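PDB 7BYS: galactan 1,3-beta-galactosidase from Phanerochaete chrysosporium, which probably hydrolyses terminal beta-1,3-galactosidic bonds of galactan with a family 43 glycoside hydrolase domain and carries a second, carbohydrate-binding, calcium-bound module. Local coordinates for residues Y32-D37 with K46-Y51; F128-A133 with L152-D157; R367-S372 with S412-Y417. All coordinates share one frame; numbering follows the deposited sequence. Where two conformers were deposited one is given.

Contact 1: residues Y32-D37 with K46-Y51; sequences YWFGED and KAVSCY
Phe34 and Cys50 meet across two antiparallel strands, 30-36 and 48-53, the middle pair of one four-stranded blade in the five-bladed propeller of family 43. CG of Phe34 is anti to the carbonyl carbon (chi1 -59°), which places the ring beside the Cys50 sulfur. Its CB approaches Ser49 O and, at 4.1 Å, Val48 CG1. CG and CD2 stay near the same Ser49 oxygen, CE2 reaches Cys50 SG at 3.5 Å, and CZ also touches the sulfur. Cys50 SG, disulfide-bonded to Cys119, comes in obliquely, 41° off the Phe34 ring normal, and stands at the edge of the Tyr32 ring. Trp33 and Tyr51 belong to the other face of the sheet, where their CB atoms pair and Trp33 O lies at the edge of the tyrosine ring. Their backbones exchange two hydrogen bonds, Trp33 N to Tyr51 O (2.8 Å) and Tyr51 N to Trp33 O. Ser49 N bonds Gly35 O, and Asp37 N bonds Ala47 O (3.0 Å). Asp37 lays its carboxylate against the aliphatic part of Lys46, with OD2 3.6 Å from CE; NZ stays 5.0 Å from OD2, which forms a salt bridge with Arg61, while OD1 bonds Ser39 OG. Thus backbone bonds join the strands, the sulfur adds contacts to two rings, and the acids pair elsewhere: Glu36, bonded to Lys38 and to the backbone N of galactose-binding Arg82, ties the hairpin to the sugar site.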
loop_
_atom_site.group_PDB
_atom_site.type_symbol
_atom_site.label_atom_id
_atom_site.label_comp_id
_atom_site.label_asym_id
_atom_site.label_seq_id
_atom_site.Cartn_x
_atom_site.Cartn_y
_atom_site.Cartn_z
ATOM N N TYR A 32 -6.909 11.328 -9.548
ATOM C CA TYR A 32 -6.803 12.049 -8.287
ATOM C C TYR A 32 -6.535 11.035 -7.189
ATOM O O TYR A 32 -7.283 10.064 -7.041
ATOM C CB TYR A 32 -8.090 12.841 -7.990
ATOM C CG TYR A 32 -8.330 13.934 -8.994
ATOM C CD1 TYR A 32 -8.862 13.648 -10.252
ATOM C CD2 TYR A 32 -7.996 15.246 -8.700
ATOM C CE1 TYR A 32 -9.053 14.658 -11.193
ATOM C CE2 TYR A 32 -8.188 16.256 -9.637
ATOM C CZ TYR A 32 -8.707 15.949 -10.872
ATOM O OH TYR A 32 -8.895 16.955 -11.799
ATOM N N TRP A 33 -5.459 11.248 -6.447
ATOM C CA TRP A 33 -5.091 10.411 -5.314
ATOM C C TRP A 33 -5.324 11.233 -4.054
ATOM O O TRP A 33 -4.655 12.248 -3.839
ATOM C CB TRP A 33 -3.632 9.983 -5.482
ATOM C CG TRP A 33 -3.076 9.102 -4.394
ATOM C CD1 TRP A 33 -3.713 8.653 -3.268
ATOM C CD2 TRP A 33 -1.742 8.568 -4.343
ATOM N NE1 TRP A 33 -2.849 7.875 -2.522
ATOM C CE2 TRP A 33 -1.634 7.814 -3.156
ATOM C CE3 TRP A 33 -0.620 8.676 -5.180
ATOM C CZ2 TRP A 33 -0.456 7.150 -2.796
ATOM C CZ3 TRP A 33 0.546 8.024 -4.821
ATOM C CH2 TRP A 33 0.627 7.273 -3.639
ATOM N N PHE A 34 -6.308 10.820 -3.257
ATOM C CA PHE A 34 -6.587 11.402 -1.956
ATOM C C PHE A 34 -6.023 10.495 -0.879
ATOM O O PHE A 34 -6.047 9.274 -1.011
ATOM C CB PHE A 34 -8.095 11.508 -1.724
ATOM C CG PHE A 34 -8.807 12.327 -2.749
ATOM C CD1 PHE A 34 -9.307 11.746 -3.900
ATOM C CD2 PHE A 34 -8.982 13.682 -2.558
ATOM C CE1 PHE A 34 -9.965 12.508 -4.859
ATOM C CE2 PHE A 34 -9.636 14.448 -3.518
ATOM C CZ PHE A 34 -10.122 13.864 -4.664
ATOM N N GLY A 35 -5.540 11.088 0.203
ATOM C CA GLY A 35 -5.047 10.235 1.265
ATOM C C GLY A 35 -4.808 11.019 2.529
ATOM O O GLY A 35 -5.022 12.232 2.590
ATOM N N GLU A 36 -4.361 10.293 3.550
ATOM C CA GLU A 36 -4.020 10.894 4.837
ATOM C C GLU A 36 -2.631 11.522 4.767
ATOM O O GLU A 36 -1.655 10.857 4.410
ATOM C CB GLU A 36 -4.023 9.815 5.919
ATOM C CG GLU A 36 -5.295 8.992 5.964
ATOM C CD GLU A 36 -5.059 7.591 6.494
ATOM O OE1 GLU A 36 -3.961 7.318 7.028
ATOM O OE2 GLU A 36 -5.947 6.735 6.354
ATOM N N ASP A 37 -2.532 12.801 5.146
ATOM C CA ASP A 37 -1.231 13.458 5.274
ATOM C C ASP A 37 -0.684 13.122 6.653
ATOM O O ASP A 37 -1.240 13.538 7.669
ATOM C CB ASP A 37 -1.399 14.965 5.098
ATOM C CG ASP A 37 -0.081 15.723 5.144
ATOM O OD1 ASP A 37 0.935 15.172 5.610
ATOM O OD2 ASP A 37 -0.060 16.895 4.714
ATOM N N LYS A 46 -4.201 15.766 10.065
ATOM C CA LYS A 46 -3.548 16.947 9.526
ATOM C C LYS A 46 -4.216 17.437 8.253
ATOM O O LYS A 46 -4.539 18.622 8.147
ATOM C CB LYS A 46 -2.064 16.666 9.251
ATOM C CG LYS A 46 -1.337 17.850 8.620
ATOM C CD LYS A 46 0.141 17.548 8.436
ATOM C CE LYS A 46 0.849 18.678 7.704
ATOM N NZ LYS A 46 1.046 19.859 8.590
ATOM N N ALA A 47 -4.438 16.549 7.276
ATOM C CA ALA A 47 -5.144 16.930 6.060
ATOM C C ALA A 47 -5.488 15.680 5.269
ATOM O O ALA A 47 -4.832 14.640 5.398
ATOM C CB ALA A 47 -4.292 17.856 5.187
ATOM N N VAL A 48 -6.521 15.798 4.438
ATOM C CA VAL A 48 -6.689 14.899 3.298
ATOM C C VAL A 48 -6.005 15.594 2.127
ATOM O O VAL A 48 -6.430 16.676 1.712
ATOM C CB VAL A 48 -8.166 14.611 2.992
ATOM C CG1 VAL A 48 -8.284 13.767 1.711
ATOM C CG2 VAL A 48 -8.832 13.881 4.155
ATOM N N SER A 49 -4.935 14.990 1.617
ATOM C CA SER A 49 -4.190 15.514 0.492
ATOM C C SER A 49 -4.895 15.216 -0.826
ATOM O O SER A 49 -5.822 14.397 -0.902
ATOM C CB SER A 49 -2.798 14.896 0.467
ATOM O OG SER A 49 -2.918 13.476 0.440
ATOM N N CYS A 50 -4.444 15.900 -1.876
ATOM C CA CYS A 50 -4.980 15.713 -3.215
ATOM C C CYS A 50 -3.840 15.852 -4.205
ATOM O O CYS A 50 -3.263 16.940 -4.328
ATOM C CB CYS A 50 -6.055 16.768 -3.514
ATOM S SG CYS A 50 -7.116 16.325 -4.954
ATOM N N TYR A 51 -3.537 14.768 -4.915
ATOM C CA TYR A 51 -2.508 14.748 -5.947
ATOM C C TYR A 51 -3.145 14.357 -7.269
ATOM O O TYR A 51 -4.047 13.520 -7.305
ATOM C CB TYR A 51 -1.424 13.710 -5.630
ATOM C CG TYR A 51 -0.643 13.944 -4.363
ATOM C CD1 TYR A 51 -1.170 13.602 -3.135
ATOM C CD2 TYR A 51 0.641 14.487 -4.409
ATOM C CE1 TYR A 51 -0.459 13.811 -1.971
ATOM C CE2 TYR A 51 1.370 14.697 -3.246
ATOM C CZ TYR A 51 0.819 14.358 -2.030
ATOM O OH TYR A 51 1.501 14.542 -0.844
HETATM O O HOH W 1 -3.959 13.598 8.224
#

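Contact 2: residues F128-A133 with L152-D157; sequences FKPLGA and LLYASD
Pro130 packs on Leu152 and Tyr154 where two blades of the family 43 beta-propeller follow one another: its loop runs from strand 123-128, the last of one four-stranded blade, to strand 138-142, the first of the next, and strand 150-156 is the second strand of that next blade. The proline ring uses its CG, which lies 3.7 Å from Tyr154 CE2 and 3.9 Å from Leu152 CD2, while CB also touches the leucine methyl. Leu152, with CG anti to the backbone N (chi1 -179°), brings that methyl to the proline. Pro130 and Leu152 cross at about a right angle, and the proline meets the tyrosine ring obliquely. The same CD2 methyl covers one face of Tyr154 near its rim, so the leucine methyl, the proline CG and the tyrosine ring form one apolar patch. No direct hydrogen bond joins the two segments, but a water does: lying in the plane of the Tyr154 ring at its edge, it donates to Pro130 O at 2.8 Å and stands 2.6 Å from Tyr154 OH, which also bonds Ser165 OG.

Pro130 and Leu131 occupy the corners of a turn close to type II, closed by Gly132 N to Lys129 O. Leu131 and Gly132, both with positive phi, form the corners of the next, close to type I', closed by Ala133 N to Pro130 O (3.0 Å). Leu131, at the exposed turn, touches an N-acetylglucosamine of the protein's own glycan; its CD1 comes only within 4.5 Å of Tyr154 OH.

The chain then returns to the strand at Ala133. Its CB is near Asp157 OD1, whose carboxylate pairs through OD2 with Asn161 and Lys163, and sits 3.6 Å from Ser156 OG, an oxygen bonded to Asp134 O and Lys163.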
loop_
_atom_site.group_PDB
_atom_site.type_symbol
_atom_site.label_atom_id
_atom_site.label_comp_id
_atom_site.label_asym_id
_atom_site.label_seq_id
_atom_site.Cartn_x
_atom_site.Cartn_y
_atom_site.Cartn_z
ATOM N N PHE A 128 -21.312 10.481 11.425
ATOM C CA PHE A 128 -22.431 9.705 11.945
ATOM C C PHE A 128 -22.120 8.212 11.885
ATOM O O PHE A 128 -21.166 7.777 11.233
ATOM C CB PHE A 128 -23.729 10.033 11.192
ATOM C CG PHE A 128 -23.660 9.756 9.707
ATOM C CD1 PHE A 128 -23.175 10.708 8.820
ATOM C CD2 PHE A 128 -24.075 8.542 9.206
ATOM C CE1 PHE A 128 -23.117 10.444 7.462
ATOM C CE2 PHE A 128 -24.016 8.273 7.848
ATOM C CZ PHE A 128 -23.536 9.229 6.982
ATOM N N LYS A 129 -22.933 7.426 12.614
ATOM C CA LYS A 129 -22.878 5.968 12.543
ATOM C C LYS A 129 -23.862 5.479 11.491
ATOM O O LYS A 129 -25.068 5.753 11.614
ATOM C CB LYS A 129 -23.250 5.355 13.879
ATOM C CG LYS A 129 -22.176 5.463 14.953
ATOM C CD LYS A 129 -22.555 4.605 16.157
ATOM C CE LYS A 129 -21.437 4.519 17.176
ATOM N NZ LYS A 129 -20.285 3.738 16.666
ATOM N N PRO A 130 -23.415 4.743 10.472
ATOM C CA PRO A 130 -24.333 4.282 9.417
ATOM C C PRO A 130 -25.348 3.275 9.948
ATOM O O PRO A 130 -24.987 2.249 10.534
ATOM C CB PRO A 130 -23.399 3.640 8.385
ATOM C CG PRO A 130 -22.169 3.304 9.141
ATOM C CD PRO A 130 -22.022 4.349 10.211
ATOM N N LEU A 131 -26.627 3.578 9.721
ATOM C CA LEU A 131 -27.752 2.833 10.301
ATOM C C LEU A 131 -27.614 2.661 11.810
ATOM O O LEU A 131 -28.166 1.719 12.390
ATOM C CB LEU A 131 -27.991 1.497 9.592
ATOM C CG LEU A 131 -28.085 1.616 8.066
ATOM C CD1 LEU A 131 -28.119 0.254 7.440
ATOM C CD2 LEU A 131 -29.307 2.433 7.641
ATOM N N GLY A 132 -26.872 3.559 12.454
ATOM C CA GLY A 132 -26.674 3.519 13.883
ATOM C C GLY A 132 -25.626 2.541 14.370
ATOM O O GLY A 132 -25.433 2.432 15.585
ATOM N N ALA A 133 -24.949 1.829 13.476
ATOM C CA ALA A 133 -23.957 0.828 13.850
ATOM C C ALA A 133 -22.551 1.366 13.621
ATOM O O ALA A 133 -22.352 2.388 12.966
ATOM C CB ALA A 133 -24.170 -0.465 13.051
ATOM N N LEU A 152 -21.270 1.811 0.731
ATOM C CA LEU A 152 -20.292 1.835 1.811
ATOM C C LEU A 152 -19.894 0.400 2.142
ATOM O O LEU A 152 -20.754 -0.463 2.352
ATOM C CB LEU A 152 -20.891 2.512 3.051
ATOM C CG LEU A 152 -19.948 2.607 4.249
ATOM C CD1 LEU A 152 -18.838 3.584 3.942
ATOM C CD2 LEU A 152 -20.705 3.028 5.515
ATOM N N LEU A 153 -18.594 0.146 2.187
ATOM C CA LEU A 153 -18.023 -1.129 2.611
ATOM C C LEU A 153 -17.349 -0.866 3.949
ATOM O O LEU A 153 -16.540 0.061 4.041
ATOM C CB LEU A 153 -16.952 -1.570 1.606
ATOM C CG LEU A 153 -17.212 -1.312 0.113
ATOM C CD1 LEU A 153 -16.038 -1.858 -0.705
ATOM C CD2 LEU A 153 -18.537 -1.921 -0.362
ATOM N N TYR A 154 -17.693 -1.627 4.993
ATOM C CA TYR A 154 -17.238 -1.188 6.310
ATOM C C TYR A 154 -17.138 -2.305 7.336
ATOM O O TYR A 154 -17.989 -3.193 7.394
ATOM C CB TYR A 154 -18.087 -0.040 6.874
ATOM C CG TYR A 154 -19.590 -0.240 6.968
ATOM C CD1 TYR A 154 -20.375 -0.434 5.834
ATOM C CD2 TYR A 154 -20.236 -0.143 8.197
ATOM C CE1 TYR A 154 -21.753 -0.554 5.929
ATOM C CE2 TYR A 154 -21.620 -0.265 8.297
ATOM C CZ TYR A 154 -22.367 -0.472 7.156
ATOM O OH TYR A 154 -23.741 -0.587 7.212
ATOM N N ALA A 155 -16.120 -2.191 8.189
ATOM C CA ALA A 155 -15.982 -3.023 9.377
ATOM C C ALA A 155 -16.903 -2.472 10.458
ATOM O O ALA A 155 -16.790 -1.305 10.855
ATOM C CB ALA A 155 -14.530 -2.995 9.846
ATOM N N SER A 156 -17.820 -3.303 10.928
ATOM C CA SER A 156 -18.864 -2.864 11.838
ATOM C C SER A 156 -18.850 -3.750 13.080
ATOM O O SER A 156 -18.072 -4.708 13.180
ATOM C CB SER A 156 -20.223 -2.885 11.120
ATOM O OG SER A 156 -21.233 -2.260 11.902
ATOM N N ASP A 157 -19.699 -3.395 14.050
ATOM C CA ASP A 157 -19.904 -4.174 15.275
ATOM C C ASP A 157 -18.575 -4.555 15.937
ATOM O O ASP A 157 -18.213 -5.727 16.055
ATOM C CB ASP A 157 -20.818 -5.380 15.024
ATOM C CG ASP A 157 -22.150 -4.985 14.382
ATOM O OD1 ASP A 157 -22.703 -3.934 14.756
ATOM O OD2 ASP A 157 -22.629 -5.704 13.485
HETATM O O HOH W 2 -24.740 -0.419 9.617
#

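Contact 3: residues R367-S372 with S412-Y417; sequences RNVTVS and SGQSNY. With NAG (2-acetamido-2-deoxy-beta-D-glucopyranose), chain E.
Gln414 and Thr370 lead a set of side-chain-to-backbone hydrogen bonds that fasten the loop 412-417 to strand 367-373. The glutamine, extended beyond CG (chi2 -178°), bridges Asn368 O and Thr370 N, which flank Val369, with its one amide: NE2 donates to Asn368 O at 3.0 Å, nearly straight but 42° above the carbonyl plane, and OE1 accepts Thr370 N at 2.9 Å, likewise from above its plane. Thr370 OG1, by contrast, donates to Ser412 O (2.7 Å) on a lone pair in the carbonyl plane.

Among side-chain amides, Asn416 ND2 donates to Asn368 OD1 at 2.9 Å, again from above the acceptor's plane, with the two amides 65° apart. A water that donates to both OD1 atoms closes the link. Asn368 ND2 carries the glycan (1.4 Å to NAG C1), whose O6 takes a weak bond from Asn416 ND2.

By packing, Arg367 runs alongside Tyr417, with CD 3.4 Å from Tyr417 O. Its guanidinium is held by Asp363 and Ala418 O and also binds a citrate, probably from the crystallisation liquor, while the Tyr417 ring stacks on His337. Arg367 binds galactose in another structure of this protein, as do Tyr334 and Asp420, and this loop borders that sugar site on the beta-sandwich.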
loop_
_atom_site.group_PDB
_atom_site.type_symbol
_atom_site.label_atom_id
_atom_site.label_comp_id
_atom_site.label_asym_id
_atom_site.label_seq_id
_atom_site.Cartn_x
_atom_site.Cartn_y
_atom_site.Cartn_z
ATOM N N ARG A 367 15.387 -3.681 11.200
ATOM C CA ARG A 367 16.836 -3.567 11.144
ATOM C C ARG A 367 17.184 -2.623 9.998
ATOM O O ARG A 367 16.306 -2.039 9.359
ATOM C CB ARG A 367 17.469 -4.947 10.953
ATOM C CG ARG A 367 17.229 -5.880 12.122
ATOM C CD ARG A 367 18.086 -7.111 11.986
ATOM N NE ARG A 367 17.812 -8.074 13.047
ATOM C CZ ARG A 367 18.582 -9.119 13.324
ATOM N NH1 ARG A 367 19.699 -9.336 12.636
ATOM N NH2 ARG A 367 18.239 -9.946 14.301
ATOM N N ASN A 368 18.475 -2.470 9.730
ATOM C CA ASN A 368 18.899 -1.760 8.529
ATOM C C ASN A 368 20.236 -2.322 8.094
ATOM O O ASN A 368 20.883 -3.076 8.821
ATOM C CB ASN A 368 19.020 -0.262 8.775
ATOM C CG ASN A 368 19.509 0.013 10.127
ATOM O OD1 ASN A 368 20.675 -0.232 10.425
ATOM N ND2 ASN A 368 18.623 0.489 10.991
ATOM N N VAL A 369 20.637 -1.949 6.886
ATOM C CA VAL A 369 21.873 -2.446 6.294
ATOM C C VAL A 369 22.550 -1.290 5.571
ATOM O O VAL A 369 21.893 -0.502 4.884
ATOM C CB VAL A 369 21.620 -3.665 5.373
ATOM C CG1 VAL A 369 20.801 -3.279 4.136
ATOM C CG2 VAL A 369 22.958 -4.338 4.988
ATOM N N THR A 370 23.862 -1.169 5.753
ATOM C CA THR A 370 24.634 -0.211 4.972
ATOM C C THR A 370 24.952 -0.803 3.603
ATOM O O THR A 370 25.237 -1.999 3.471
ATOM C CB THR A 370 25.952 0.121 5.677
ATOM O OG1 THR A 370 26.721 -1.076 5.815
ATOM C CG2 THR A 370 25.704 0.745 7.043
ATOM N N VAL A 371 24.910 0.049 2.578
ATOM C CA VAL A 371 25.150 -0.349 1.196
ATOM C C VAL A 371 26.158 0.627 0.594
ATOM O O VAL A 371 25.924 1.844 0.587
ATOM C CB VAL A 371 23.855 -0.371 0.361
ATOM C CG1 VAL A 371 24.136 -0.848 -1.052
ATOM C CG2 VAL A 371 22.792 -1.258 1.017
ATOM N N SER A 372 27.267 0.097 0.088
ATOM C CA SER A 372 28.331 0.898 -0.502
ATOM C C SER A 372 28.648 0.336 -1.878
ATOM O O SER A 372 28.861 -0.873 -2.027
ATOM C CB SER A 372 29.569 0.816 0.389
ATOM O OG SER A 372 30.737 1.215 -0.310
ATOM N N SER A 412 29.097 -3.029 6.125
ATOM C CA SER A 412 30.272 -2.348 6.647
ATOM C C SER A 412 29.864 -1.190 7.543
ATOM O O SER A 412 28.843 -0.532 7.324
ATOM C CB SER A 412 31.157 -1.855 5.502
ATOM O OG SER A 412 30.541 -0.814 4.767
ATOM N N GLY A 413 30.668 -0.962 8.580
ATOM C CA GLY A 413 30.536 0.231 9.396
ATOM C C GLY A 413 29.216 0.393 10.108
ATOM O O GLY A 413 28.738 1.521 10.257
ATOM N N GLN A 414 28.599 -0.698 10.542
ATOM C CA GLN A 414 27.418 -0.602 11.388
ATOM C C GLN A 414 27.614 -1.463 12.625
ATOM O O GLN A 414 28.064 -2.610 12.530
ATOM C CB GLN A 414 26.119 -0.945 10.640
ATOM C CG GLN A 414 26.047 -2.344 10.088
ATOM C CD GLN A 414 24.750 -2.600 9.311
ATOM O OE1 GLN A 414 24.753 -2.683 8.082
ATOM N NE2 GLN A 414 23.637 -2.722 10.036
ATOM N N SER A 415 27.296 -0.884 13.784
ATOM C CA SER A 415 27.436 -1.570 15.060
ATOM C C SER A 415 26.371 -2.638 15.251
ATOM O O SER A 415 26.632 -3.670 15.882
ATOM C CB SER A 415 27.340 -0.540 16.188
ATOM O OG SER A 415 27.790 -1.089 17.411
ATOM N N ASN A 416 25.173 -2.405 14.724
ATOM C CA ASN A 416 24.055 -3.322 14.853
ATOM C C ASN A 416 24.105 -4.386 13.759
ATOM O O ASN A 416 24.681 -4.188 12.687
ATOM C CB ASN A 416 22.742 -2.547 14.725
ATOM C CG ASN A 416 22.684 -1.693 13.453
ATOM O OD1 ASN A 416 23.589 -0.909 13.171
ATOM N ND2 ASN A 416 21.613 -1.844 12.686
ATOM N N TYR A 417 23.481 -5.529 14.038
ATOM C CA TYR A 417 23.325 -6.556 13.018
ATOM C C TYR A 417 22.262 -6.144 12.001
ATOM O O TYR A 417 21.160 -5.712 12.367
ATOM C CB TYR A 417 22.910 -7.875 13.660
ATOM C CG TYR A 417 24.029 -8.593 14.372
ATOM C CD1 TYR A 417 25.040 -9.220 13.659
ATOM C CD2 TYR A 417 24.073 -8.645 15.756
ATOM C CE1 TYR A 417 26.067 -9.882 14.308
ATOM C CE2 TYR A 417 25.096 -9.309 16.413
ATOM C CZ TYR A 417 26.088 -9.922 15.686
ATOM O OH TYR A 417 27.106 -10.580 16.341
HETATM C C1 NAG E . 18.960 0.715 12.365
HETATM C C2 NAG E . 18.260 1.915 12.986
HETATM C C3 NAG E . 18.469 1.964 14.460
HETATM C C4 NAG E . 18.061 0.683 15.131
HETATM C C5 NAG E . 18.779 -0.516 14.520
HETATM C C6 NAG E . 18.228 -1.775 15.119
HETATM C C7 NAG E . 17.926 4.041 11.597
HETATM C C8 NAG E . 18.480 5.309 10.935
HETATM N N2 NAG E . 18.812 3.151 12.343
HETATM O O3 NAG E . 17.675 3.056 14.998
HETATM O O4 NAG E . 18.386 0.726 16.523
HETATM O O5 NAG E . 18.581 -0.561 13.067
HETATM O O6 NAG E . 18.945 -2.873 14.616
HETATM O O7 NAG E . 16.772 3.784 11.504
HETATM O O HOH W 3 22.948 1.101 11.481
HETATM O O HOH W 4 28.371 -1.692 3.490
#

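Along the chain the three contacts come in series, each closing before the next opens. Contacts 1 and 2 share the family 43 propeller, their centres about 23 Å apart and their nearest atoms about 13 Å apart. The first lies within one blade, between neighbouring strands, whereas the second joins the connection between two later blades to a strand of the following one. Contact 3 belongs to the carbohydrate-binding module, a beta-sandwich, with its centre about 34 Å from that of contact 1 and about 47 Å from that of contact 2, on the far side of the chain's centre from the latter. Contacts 1 and 3 thus adjoin sugar-binding residues in two separate domains, consistent with divided catalysis and binding; contact 2 stands farther off, Tyr154 and Asp137 side chains about 7 Å apart.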